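Local coordinates for adhesion and penetration protein autotransporter (Haemophilus influenzae, PDB 3SYJ), which promotes bacterial adherence to and invasion of host cells as well as bacterial aggregation, and is probably also a serine protease, at residues D805-L811 against T852-K858. Residues are numbered along the deposited sequence; the frame is centred on the assembly and turned at random.
Sequences DTTLQNL and TLTVNGK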
loop_
_atom_site.group_PDB
_atom_site.type_symbol
_atom_site.label_atom_id
_atom_site.label_comp_id
_atom_site.label_asym_id
_atom_site.label_seq_id
_atom_site.Cartn_x
_atom_site.Cartn_y
_atom_site.Cartn_z
ATOM N N ASP A 805 12.999 6.042 8.573
ATOM C CA ASP A 805 14.124 5.110 8.557
ATOM C C ASP A 805 14.314 4.543 7.154
ATOM O O ASP A 805 13.344 4.203 6.475
ATOM C CB ASP A 805 13.905 3.963 9.550
ATOM C CG ASP A 805 14.268 4.342 10.972
ATOM O OD1 ASP A 805 14.462 5.547 11.241
ATOM O OD2 ASP A 805 14.362 3.430 11.820
ATOM N N THR A 806 15.567 4.437 6.729
ATOM C CA THR A 806 15.880 4.055 5.357
ATOM C C THR A 806 17.121 3.185 5.286
ATOM O O THR A 806 18.082 3.401 6.025
ATOM C CB THR A 806 16.124 5.301 4.477
ATOM O OG1 THR A 806 14.887 5.740 3.908
ATOM C CG2 THR A 806 17.103 4.987 3.354
ATOM N N THR A 807 17.105 2.211 4.385
ATOM C CA THR A 807 18.279 1.382 4.155
ATOM C C THR A 807 18.745 1.439 2.706
ATOM O O THR A 807 17.947 1.342 1.773
ATOM C CB THR A 807 18.023 -0.075 4.556
ATOM O OG1 THR A 807 17.635 -0.118 5.933
ATOM C CG2 THR A 807 19.276 -0.916 4.357
ATOM N N LEU A 808 20.024 1.600 2.539
ATOM C CA LEU A 808 20.631 1.578 1.237
ATOM C C LEU A 808 21.853 0.701 1.284
ATOM O O LEU A 808 22.335 0.353 2.320
ATOM C CB LEU A 808 21.035 2.982 0.803
ATOM C CG LEU A 808 20.022 4.093 0.821
ATOM C CD1 LEU A 808 20.663 5.374 0.571
ATOM C CD2 LEU A 808 18.924 3.857 -0.153
ATOM N N GLN A 809 22.340 0.336 0.131
ATOM C CA GLN A 809 23.539 -0.424 0.043
ATOM C C GLN A 809 24.785 0.400 -0.151
ATOM O O GLN A 809 25.504 0.663 0.776
ATOM C CB GLN A 809 23.433 -1.354 -1.141
ATOM C CG GLN A 809 24.406 -2.465 -1.185
ATOM C CD GLN A 809 24.517 -3.213 0.081
ATOM O OE1 GLN A 809 23.560 -3.434 0.784
ATOM N NE2 GLN A 809 25.684 -3.634 0.366
ATOM N N ASN A 810 25.023 0.826 -1.367
ATOM C CA ASN A 810 26.007 1.828 -1.670
ATOM C C ASN A 810 25.340 3.160 -1.925
ATOM O O ASN A 810 24.248 3.215 -2.411
ATOM C CB ASN A 810 26.867 1.396 -2.847
ATOM C CG ASN A 810 27.435 0.002 -2.672
ATOM O OD1 ASN A 810 28.188 -0.277 -1.766
ATOM N ND2 ASN A 810 27.072 -0.865 -3.561
ATOM N N LEU A 811 26.018 4.221 -1.543
ATOM C CA LEU A 811 25.524 5.555 -1.675
ATOM C C LEU A 811 26.681 6.453 -2.005
ATOM O O LEU A 811 27.685 6.398 -1.374
ATOM C CB LEU A 811 24.885 5.994 -0.363
ATOM C CG LEU A 811 24.568 7.458 -0.122
ATOM C CD1 LEU A 811 23.574 7.928 -1.046
ATOM C CD2 LEU A 811 24.124 7.700 1.295
ATOM N N THR A 852 16.984 7.143 11.173
ATOM C CA THR A 852 18.304 6.581 10.945
ATOM C C THR A 852 18.467 6.221 9.474
ATOM O O THR A 852 17.613 5.556 8.887
ATOM C CB THR A 852 18.536 5.314 11.798
ATOM O OG1 THR A 852 18.465 5.647 13.190
ATOM C CG2 THR A 852 19.895 4.698 11.494
ATOM N N LEU A 853 19.558 6.676 8.877
ATOM C CA LEU A 853 19.923 6.226 7.549
ATOM C C LEU A 853 21.019 5.177 7.677
ATOM O O LEU A 853 22.087 5.450 8.219
ATOM C CB LEU A 853 20.398 7.400 6.694
ATOM C CG LEU A 853 21.051 7.071 5.348
ATOM C CD1 LEU A 853 20.145 6.208 4.471
ATOM C CD2 LEU A 853 21.448 8.352 4.630
ATOM N N THR A 854 20.744 3.974 7.188
ATOM C CA THR A 854 21.716 2.892 7.214
ATOM C C THR A 854 22.304 2.695 5.825
ATOM O O THR A 854 21.562 2.558 4.851
ATOM C CB THR A 854 21.059 1.567 7.655
ATOM O OG1 THR A 854 20.508 1.712 8.970
ATOM C CG2 THR A 854 22.076 0.431 7.648
ATOM N N VAL A 855 23.632 2.684 5.735
ATOM C CA VAL A 855 24.326 2.418 4.475
ATOM C C VAL A 855 25.131 1.119 4.547
ATOM O O VAL A 855 26.344 1.142 4.761
ATOM C CB VAL A 855 25.268 3.568 4.091
ATOM C CG1 VAL A 855 25.857 3.326 2.704
ATOM C CG2 VAL A 855 24.529 4.898 4.147
ATOM N N ASN A 856 24.447 -0.005 4.358
ATOM C CA ASN A 856 25.049 -1.329 4.498
ATOM C C ASN A 856 26.284 -1.552 3.634
ATOM O O ASN A 856 27.151 -2.352 3.977
ATOM C CB ASN A 856 24.015 -2.416 4.198
ATOM C CG ASN A 856 22.933 -2.508 5.266
ATOM O OD1 ASN A 856 21.747 -2.643 4.954
ATOM N ND2 ASN A 856 23.337 -2.427 6.533
ATOM N N GLY A 857 26.354 -0.849 2.511
ATOM C CA GLY A 857 27.442 -1.031 1.569
ATOM C C GLY A 857 28.461 0.076 1.685
ATOM O O GLY A 857 28.756 0.529 2.786
ATOM N N LYS A 858 28.993 0.520 0.552
ATOM C CA LYS A 858 29.985 1.589 0.551
ATOM C C LYS A 858 29.373 2.975 0.374
ATOM O O LYS A 858 28.711 3.248 -0.626
ATOM C CB LYS A 858 31.042 1.358 -0.535
ATOM C CG LYS A 858 32.014 2.527 -0.700
ATOM C CD LYS A 858 32.988 2.300 -1.848
ATOM C CE LYS A 858 34.076 1.307 -1.470
ATOM N NZ LYS A 858 34.965 0.980 -2.629
#
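T806 lies beside L853, and L808 pairs with V855, on two parallel strands, all four side chains on the same, buried face; the strands belong to neighbouring coils of the beta-helix of the Hap passenger domain. The ladder runs from T806 N to T852 O, through T854 N to T806 O, a nearly straight bond of 3.0 Å (178°), to L808 N on T854 O, and ends with a more bent bond from N856 N to L808 O. Inside the helix, methyl groups pack coil on coil: L853 CD1 sits 3.5 Å from T806 CG2, a tight contact, and also meets L808 CD1, while L811 CD2 lies 4.0 Å from V855 CG2. On the outer face T807 and T854 stand alongside each other.

D805 OD1 accepts T852 N at 3.0 Å from above the carboxylate plane. At the turn, N810 OD1 takes K858 N at 2.6 Å, in the carbonyl plane on a lone pair; CG beside the backbone N (chi1 -51°) brings the amide there. L811 N then bonds K858 O, 3.0 Å away.

N810 ND2 reaches back weakly to T791 O, so one amide bridges three coils. W800 backs T806 and L808. In the second subunit, K635 forms a long, weak ion pair with D805 OD2, and N656 packs on T807, possibly relevant to self-association. Backbone bonds thus set the register of the two coils, the D805 and N810 side chains continue it at the ends, and mostly apolar groups pack inside, as expected of a beta-helix that grows by stacking coils.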